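DynE8 (Micromonospora chersina, PDB 4AMM) belongs to an iterative enediyne polyketide synthase of dynemicin biosynthesis, its crystallised acyltransferase domain probably passing acyl building blocks to the synthase's carrier protein. Local coordinates at residues Q148-I159 with L177-W185; D193-A204 with A288-W298. One frame throughout, in Å; residues are numbered along the deposited sequence.

Interaction 1: Q148-I159 with L177-W185; sequences QPAIIADSLAGI and LGELAALSW
Leu-177 lies obliquely against three residues of helix 148-159, and its two methyl groups divide the work. CD1 comes 3.6 Å from Ile-152 CG1. CD2 turns to the start of the segment, 3.6 Å from the backbone Gln-148 O and 3.9 Å from Ile-151 CG2. This reach follows from the first torsion, which places CG opposite the backbone N (chi1 174°). The Gln-148 chain passes over Leu-177 with CB, CG and OE1, the last 3.6 Å from Leu-177 CD1, although the amide is hydrogen-bonded to Thr-144 through NE2 and to Arg-201 through OE1. Replacing Leu-177 by alanine would probably open a gap beside Ile-152 and leave the Gln-148 chain without its apolar backing. Farther along, small residues meet: Ala-181 CB sits 3.8 Å from Ser-155 CB, and Ile-152 CD1 reaches the same alanine methyl from the Leu-177 side. Ile-159 closes the far end, its CD1 lying 3.7 Å from Ala-181 O while its side chain meets that of Trp-185 at about a right angle. Leu-156 CD2 packs on Ser-184, whose hydroxyl is hydrogen-bonded to Leu-189 O. The axes run broadly parallel, crossing at -30° with a closest approach of 9.7 Å, and most of the touching residues are buried. Phe-103 of strand 99-103 lies against both helices, through Ile-159 and Ala-181. The GxSxG sequence ending at Gly-178, with strand 171-174 leading in and helix 178-185 following, is consistent with a nucleophile elbow, here packed beside helix 144-165 as in the hydrolase-like core of acyltransferases.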
# COMPACT_ATOMS: atom_id res chain seq x y z
N GLN A 148 -0.46 15.97 -0.59
CA GLN A 148 -0.80 15.22 -1.80
C GLN A 148 0.37 15.15 -2.76
O GLN A 148 0.73 14.00 -3.16
CB GLN A 148 -2.09 15.74 -2.45
CG GLN A 148 -3.33 15.49 -1.55
CD GLN A 148 -4.61 15.62 -2.30
OE1 GLN A 148 -4.69 15.38 -3.48
NE2 GLN A 148 -5.68 16.07 -1.59
N PRO A 149 1.02 16.23 -3.12
CA PRO A 149 2.19 16.10 -4.03
C PRO A 149 3.33 15.38 -3.36
O PRO A 149 4.09 14.68 -4.06
CB PRO A 149 2.50 17.53 -4.45
CG PRO A 149 1.82 18.41 -3.33
CD PRO A 149 0.62 17.64 -2.90
N ALA A 150 3.53 15.55 -2.05
CA ALA A 150 4.59 14.80 -1.36
C ALA A 150 4.39 13.33 -1.45
O ALA A 150 5.38 12.59 -1.80
CB ALA A 150 4.70 15.22 0.06
N ILE A 151 3.18 12.84 -1.19
CA ILE A 151 2.93 11.39 -1.26
C ILE A 151 3.12 10.92 -2.70
O ILE A 151 3.71 9.82 -2.93
CB ILE A 151 1.52 11.16 -0.84
CG1 ILE A 151 1.47 11.40 0.70
CG2 ILE A 151 1.04 9.72 -1.15
CD1 ILE A 151 -0.01 11.56 1.24
N ILE A 152 2.63 11.63 -3.71
CA ILE A 152 2.74 11.20 -5.12
C ILE A 152 4.21 11.25 -5.52
O ILE A 152 4.64 10.29 -6.20
CB ILE A 152 1.81 12.07 -5.99
CG1 ILE A 152 0.38 11.72 -5.72
CG2 ILE A 152 2.23 11.93 -7.44
CD1 ILE A 152 0.01 10.26 -6.20
N ALA A 153 5.00 12.20 -5.06
CA ALA A 153 6.45 12.17 -5.41
C ALA A 153 7.08 10.90 -4.86
O ALA A 153 7.89 10.24 -5.60
CB ALA A 153 7.13 13.42 -4.88
N ASP A 154 6.77 10.48 -3.66
CA ASP A 154 7.35 9.23 -3.10
C ASP A 154 6.83 8.05 -3.89
O ASP A 154 7.57 7.09 -4.15
CB ASP A 154 7.10 9.05 -1.60
CG ASP A 154 7.93 10.00 -0.75
OD1 ASP A 154 9.07 10.38 -1.14
OD2 ASP A 154 7.44 10.34 0.36
N SER A 155 5.54 8.00 -4.23
CA SER A 155 5.00 6.88 -5.08
C SER A 155 5.73 6.82 -6.40
O SER A 155 5.98 5.70 -6.94
CB SER A 155 3.50 6.98 -5.22
OG SER A 155 2.95 6.82 -3.90
N LEU A 156 5.97 7.97 -7.02
CA LEU A 156 6.64 7.95 -8.35
C LEU A 156 8.07 7.46 -8.17
O LEU A 156 8.58 6.77 -9.06
CB LEU A 156 6.66 9.39 -8.93
CG LEU A 156 5.28 9.83 -9.33
CD1 LEU A 156 5.31 11.36 -9.63
CD2 LEU A 156 4.71 9.10 -10.59
N ALA A 157 8.73 7.75 -7.06
CA ALA A 157 10.07 7.17 -6.76
C ALA A 157 9.93 5.69 -6.59
O ALA A 157 10.79 4.92 -7.12
CB ALA A 157 10.64 7.80 -5.52
N GLY A 158 8.89 5.19 -5.93
CA GLY A 158 8.69 3.72 -5.90
C GLY A 158 8.45 3.14 -7.27
O GLY A 158 8.94 2.02 -7.48
N ILE A 159 7.72 3.80 -8.16
CA ILE A 159 7.57 3.26 -9.50
C ILE A 159 8.95 3.23 -10.18
O ILE A 159 9.24 2.24 -10.89
CB ILE A 159 6.60 4.13 -10.26
CG1 ILE A 159 5.17 3.93 -9.69
CG2 ILE A 159 6.64 3.81 -11.77
CD1 ILE A 159 4.17 5.01 -10.13
N LEU A 177 -6.20 9.49 -3.56
CA LEU A 177 -5.05 10.08 -4.20
C LEU A 177 -4.20 9.05 -4.96
O LEU A 177 -3.63 9.35 -6.03
CB LEU A 177 -4.17 10.78 -3.13
CG LEU A 177 -2.83 11.33 -3.61
CD1 LEU A 177 -3.02 12.46 -4.67
CD2 LEU A 177 -2.06 11.80 -2.40
N GLY A 178 -4.02 7.88 -4.34
CA GLY A 178 -3.15 6.86 -5.00
C GLY A 178 -3.65 6.42 -6.36
O GLY A 178 -2.80 5.87 -7.10
N GLU A 179 -4.90 6.61 -6.70
CA GLU A 179 -5.33 6.22 -8.06
C GLU A 179 -4.53 7.03 -9.06
O GLU A 179 -4.31 6.55 -10.17
CB GLU A 179 -6.81 6.47 -8.20
CG GLU A 179 -7.38 5.83 -9.52
CD GLU A 179 -8.67 5.09 -9.30
OE1 GLU A 179 -8.87 4.46 -8.24
OE2 GLU A 179 -9.53 5.04 -10.23
N LEU A 180 -4.13 8.24 -8.79
CA LEU A 180 -3.25 9.03 -9.70
C LEU A 180 -1.92 8.33 -9.95
O LEU A 180 -1.49 8.22 -11.14
CB LEU A 180 -2.93 10.45 -9.20
CG LEU A 180 -4.05 11.45 -9.39
CD1 LEU A 180 -5.32 11.11 -8.57
CD2 LEU A 180 -3.49 12.82 -8.97
N ALA A 181 -1.31 7.76 -8.94
CA ALA A 181 -0.03 7.07 -9.09
C ALA A 181 -0.32 5.75 -9.80
O ALA A 181 0.55 5.35 -10.66
CB ALA A 181 0.59 6.81 -7.73
N ALA A 182 -1.40 5.04 -9.52
CA ALA A 182 -1.71 3.80 -10.22
C ALA A 182 -1.85 4.09 -11.72
O ALA A 182 -1.35 3.26 -12.55
CB ALA A 182 -2.95 3.11 -9.64
N LEU A 183 -2.56 5.14 -12.09
CA LEU A 183 -2.72 5.48 -13.52
C LEU A 183 -1.39 5.81 -14.10
O LEU A 183 -1.15 5.45 -15.28
CB LEU A 183 -3.67 6.69 -13.61
CG LEU A 183 -5.12 6.28 -13.38
CD1 LEU A 183 -6.04 7.47 -13.23
CD2 LEU A 183 -5.72 5.40 -14.54
N SER A 184 -0.47 6.47 -13.40
CA SER A 184 0.85 6.81 -13.94
C SER A 184 1.63 5.52 -14.17
O SER A 184 2.22 5.29 -15.25
CB SER A 184 1.63 7.78 -13.04
OG SER A 184 2.80 8.22 -13.73
N TRP A 185 1.60 4.62 -13.20
CA TRP A 185 2.24 3.31 -13.38
C TRP A 185 1.70 2.58 -14.59
O TRP A 185 2.50 1.90 -15.32
CB TRP A 185 2.01 2.46 -12.09
CG TRP A 185 2.38 0.96 -12.24
CD1 TRP A 185 3.63 0.41 -12.14
CD2 TRP A 185 1.47 -0.08 -12.60
NE1 TRP A 185 3.57 -0.94 -12.48
CE2 TRP A 185 2.26 -1.28 -12.67
CE3 TRP A 185 0.07 -0.16 -12.77
CZ2 TRP A 185 1.72 -2.49 -13.00
CZ3 TRP A 185 -0.48 -1.43 -13.04
CH2 TRP A 185 0.36 -2.56 -13.14

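Interaction 2: D193-A204 with A288-W298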
# COMPACT_ATOMS: atom_id res chain seq x y z
N ASP A 193 3.45 15.16 -15.23
CA ASP A 193 2.02 15.57 -15.28
C ASP A 193 1.30 15.04 -14.04
O ASP A 193 0.44 15.75 -13.49
CB ASP A 193 1.35 15.12 -16.57
CG ASP A 193 1.87 15.88 -17.78
OD1 ASP A 193 2.51 16.94 -17.64
OD2 ASP A 193 1.49 15.37 -18.86
N THR A 194 1.64 13.84 -13.58
CA THR A 194 0.98 13.27 -12.39
C THR A 194 1.29 14.08 -11.16
O THR A 194 0.38 14.33 -10.36
CB THR A 194 1.42 11.83 -12.27
OG1 THR A 194 1.02 11.10 -13.44
CG2 THR A 194 0.73 11.15 -11.07
N LEU A 195 2.54 14.46 -10.95
CA LEU A 195 2.89 15.30 -9.82
C LEU A 195 2.23 16.65 -9.95
O LEU A 195 1.73 17.14 -8.91
CB LEU A 195 4.43 15.39 -9.73
CG LEU A 195 4.89 16.24 -8.60
CD1 LEU A 195 4.54 15.65 -7.21
CD2 LEU A 195 6.41 16.50 -8.65
N ALA A 196 2.19 17.27 -11.13
CA ALA A 196 1.55 18.52 -11.30
C ALA A 196 0.04 18.41 -10.97
O ALA A 196 -0.52 19.30 -10.29
CB ALA A 196 1.82 19.06 -12.73
N LEU A 197 -0.60 17.34 -11.39
CA LEU A 197 -2.00 17.15 -11.10
C LEU A 197 -2.20 16.94 -9.60
O LEU A 197 -3.19 17.45 -9.04
CB LEU A 197 -2.57 15.97 -11.88
CG LEU A 197 -4.03 15.64 -11.67
CD1 LEU A 197 -4.91 16.82 -12.07
CD2 LEU A 197 -4.34 14.40 -12.45
N ALA A 198 -1.32 16.22 -8.97
CA ALA A 198 -1.40 16.08 -7.48
C ALA A 198 -1.32 17.42 -6.76
O ALA A 198 -2.00 17.60 -5.80
CB ALA A 198 -0.33 15.12 -6.96
N ARG A 199 -0.48 18.34 -7.21
CA ARG A 199 -0.34 19.67 -6.57
C ARG A 199 -1.70 20.35 -6.80
O ARG A 199 -2.22 20.95 -5.86
CB ARG A 199 0.74 20.47 -7.30
CG ARG A 199 2.11 20.04 -7.10
CD ARG A 199 3.13 21.13 -7.67
NE ARG A 199 4.46 20.57 -7.52
CZ ARG A 199 5.05 20.38 -6.34
NH1 ARG A 199 4.43 20.77 -5.21
NH2 ARG A 199 6.26 19.82 -6.30
N ALA A 200 -2.29 20.29 -7.97
CA ALA A 200 -3.54 21.00 -8.19
C ALA A 200 -4.66 20.39 -7.32
O ALA A 200 -5.54 21.13 -6.81
CB ALA A 200 -3.90 20.95 -9.72
N ARG A 201 -4.66 19.09 -7.19
CA ARG A 201 -5.71 18.37 -6.48
C ARG A 201 -5.58 18.71 -5.01
O ARG A 201 -6.60 18.99 -4.35
CB ARG A 201 -5.52 16.86 -6.68
CG ARG A 201 -6.62 15.96 -6.07
CD ARG A 201 -6.28 14.51 -6.40
NE ARG A 201 -7.36 13.56 -6.06
CZ ARG A 201 -7.51 13.02 -4.85
NH1 ARG A 201 -6.77 13.40 -3.81
NH2 ARG A 201 -8.45 12.09 -4.68
N GLY A 202 -4.38 18.74 -4.45
CA GLY A 202 -4.24 19.10 -3.05
C GLY A 202 -4.59 20.54 -2.81
O GLY A 202 -5.27 20.86 -1.80
N GLU A 203 -4.25 21.43 -3.73
CA GLU A 203 -4.67 22.87 -3.57
C GLU A 203 -6.21 22.94 -3.59
O GLU A 203 -6.83 23.58 -2.69
CB GLU A 203 -4.02 23.70 -4.66
CG GLU A 203 -4.46 25.20 -4.66
CD GLU A 203 -3.97 26.01 -5.90
OE1 GLU A 203 -4.52 25.84 -7.01
OE2 GLU A 203 -3.01 26.79 -5.76
N ALA A 204 -6.85 22.23 -4.53
CA ALA A 204 -8.38 22.35 -4.65
C ALA A 204 -9.00 21.78 -3.36
O ALA A 204 -9.91 22.37 -2.76
CB ALA A 204 -8.88 21.60 -5.88
N ALA A 288 -12.72 22.54 -9.52
CA ALA A 288 -11.41 23.07 -9.75
C ALA A 288 -10.47 21.96 -10.31
O ALA A 288 -9.69 22.14 -11.29
CB ALA A 288 -10.80 23.66 -8.43
N LEU A 289 -10.57 20.74 -9.78
CA LEU A 289 -9.81 19.63 -10.30
C LEU A 289 -10.17 19.39 -11.75
O LEU A 289 -9.24 19.06 -12.55
CB LEU A 289 -10.05 18.40 -9.45
CG LEU A 289 -9.20 17.22 -9.84
CD1 LEU A 289 -7.71 17.53 -9.67
CD2 LEU A 289 -9.60 16.01 -9.08
N ARG A 290 -11.45 19.54 -12.12
CA ARG A 290 -11.78 19.33 -13.54
C ARG A 290 -10.94 20.25 -14.43
O ARG A 290 -10.49 19.82 -15.52
CB ARG A 290 -13.24 19.63 -13.76
CG ARG A 290 -13.68 19.36 -15.23
CD ARG A 290 -15.15 19.64 -15.43
NE ARG A 290 -16.02 18.58 -14.91
CZ ARG A 290 -16.34 17.46 -15.58
NH1 ARG A 290 -15.80 17.25 -16.79
NH2 ARG A 290 -17.14 16.56 -15.02
N ARG A 291 -10.75 21.47 -14.01
CA ARG A 291 -9.95 22.38 -14.89
C ARG A 291 -8.54 21.88 -15.07
O ARG A 291 -7.99 21.93 -16.22
CB ARG A 291 -9.91 23.79 -14.33
CG ARG A 291 -11.33 24.38 -14.19
CD ARG A 291 -11.29 25.92 -13.92
NE ARG A 291 -10.62 26.22 -12.63
CZ ARG A 291 -11.22 26.37 -11.45
NH1 ARG A 291 -12.53 26.21 -11.33
NH2 ARG A 291 -10.48 26.63 -10.37
N ALA A 292 -7.91 21.43 -14.00
CA ALA A 292 -6.53 20.99 -14.07
C ALA A 292 -6.45 19.71 -14.89
O ALA A 292 -5.59 19.55 -15.78
CB ALA A 292 -5.92 20.81 -12.69
N ALA A 293 -7.38 18.81 -14.65
CA ALA A 293 -7.29 17.50 -15.34
C ALA A 293 -7.57 17.54 -16.83
O ALA A 293 -7.02 16.76 -17.58
CB ALA A 293 -8.25 16.45 -14.66
N GLY A 294 -8.39 18.48 -17.24
CA GLY A 294 -8.85 18.46 -18.62
C GLY A 294 -7.81 18.99 -19.57
O GLY A 294 -7.97 18.83 -20.76
N ARG A 295 -6.78 19.63 -19.03
CA ARG A 295 -5.65 20.20 -19.77
C ARG A 295 -4.53 19.19 -20.04
O ARG A 295 -3.52 19.55 -20.70
CB ARG A 295 -5.06 21.37 -18.99
CG ARG A 295 -5.95 22.61 -18.82
CD ARG A 295 -5.40 23.53 -17.74
NE ARG A 295 -6.30 24.68 -17.51
CZ ARG A 295 -6.42 25.29 -16.33
NH1 ARG A 295 -5.73 24.86 -15.26
NH2 ARG A 295 -7.24 26.32 -16.21
N LEU A 296 -4.69 17.94 -19.62
CA LEU A 296 -3.53 17.02 -19.69
C LEU A 296 -3.69 16.01 -20.79
O LEU A 296 -4.79 15.58 -21.13
CB LEU A 296 -3.37 16.21 -18.34
CG LEU A 296 -3.18 17.18 -17.20
CD1 LEU A 296 -3.30 16.41 -15.90
CD2 LEU A 296 -1.92 17.92 -17.27
N PRO A 297 -2.55 15.54 -21.31
CA PRO A 297 -2.55 14.60 -22.45
C PRO A 297 -2.74 13.13 -22.01
O PRO A 297 -1.86 12.27 -22.22
CB PRO A 297 -1.16 14.84 -23.05
CG PRO A 297 -0.28 15.05 -21.81
CD PRO A 297 -1.20 15.89 -20.86
N TRP A 298 -3.91 12.84 -21.48
CA TRP A 298 -4.22 11.45 -21.03
C TRP A 298 -4.11 10.38 -22.07
O TRP A 298 -4.53 10.63 -23.25
CB TRP A 298 -5.69 11.39 -20.51
CG TRP A 298 -5.89 12.23 -19.27
CD1 TRP A 298 -6.40 13.51 -19.20
CD2 TRP A 298 -5.60 11.85 -17.93
NE1 TRP A 298 -6.40 13.96 -17.91
CE2 TRP A 298 -5.91 12.96 -17.11
CE3 TRP A 298 -5.04 10.70 -17.36
CZ2 TRP A 298 -5.74 12.93 -15.72
CZ3 TRP A 298 -4.84 10.68 -15.97
CH2 TRP A 298 -5.21 11.78 -15.17
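Ala-293 O, at the end of the helix that Leu-197 packs against, receives two donors: Trp-298 NE1 at 2.9 Å, with an N-H...O angle of 161°, and, weakly, Leu-296 N. The oxygen lies close to the indole plane, whereas the NE1 donor is tilted 27° from the carbonyl plane. This bond holds the indole where CZ2 meets Leu-197 CD2 at 3.8 Å, the two side chains crossing at about a right angle. Leu-197 CG stands opposite its backbone N (chi1 179°), and the other methyl, CD1, meets Leu-289 CD1 at 3.8 Å. Leu-289 CD1 also touches Arg-201 CB, while the guanidinium of that arginine is bonded to Gln-148 and Ser-176. Where the helices run antiparallel, alanines face each other: Ala-200 CB is 3.6 Å from Ala-292 CB, and Ala-204 CB is 3.8 Å from Ala-288 CB, consistent with a closest axis approach of 9.2 Å. At the other end, Asp-193 OD2 lies 3.4 Å from CD of Pro-297, the centre of an inverse gamma turn. The polar bonds thus stay within each segment or lead to third parties, which implies that the two sides are held together by apolar packing.

How the interactions relate
Interactions 1 and 2 come in series along the chain, and their centres are 13 Å apart within the acyltransferase domain. Helix 178-185, from interaction 1, is followed directly by helix 191-206, from interaction 2. The latter packs on helix 144-165 through Thr-194 and Ala-198, both against Ile-152, and on helix 283-294 through Leu-197, Ala-200, Arg-201 and Ala-204, and so lies between the two. A probable hydrogen bond of 2.9 Å between Gln-148 OE1 and Arg-201 NH1 joins the contacts. Since Arg-201 also bonds to Ser-176 of the GxSxG sequence, the junction lies beside the presumed nucleophile; interaction 2, centred about 23 Å from the chain's centre against about 11 Å for interaction 1, is the more peripheral.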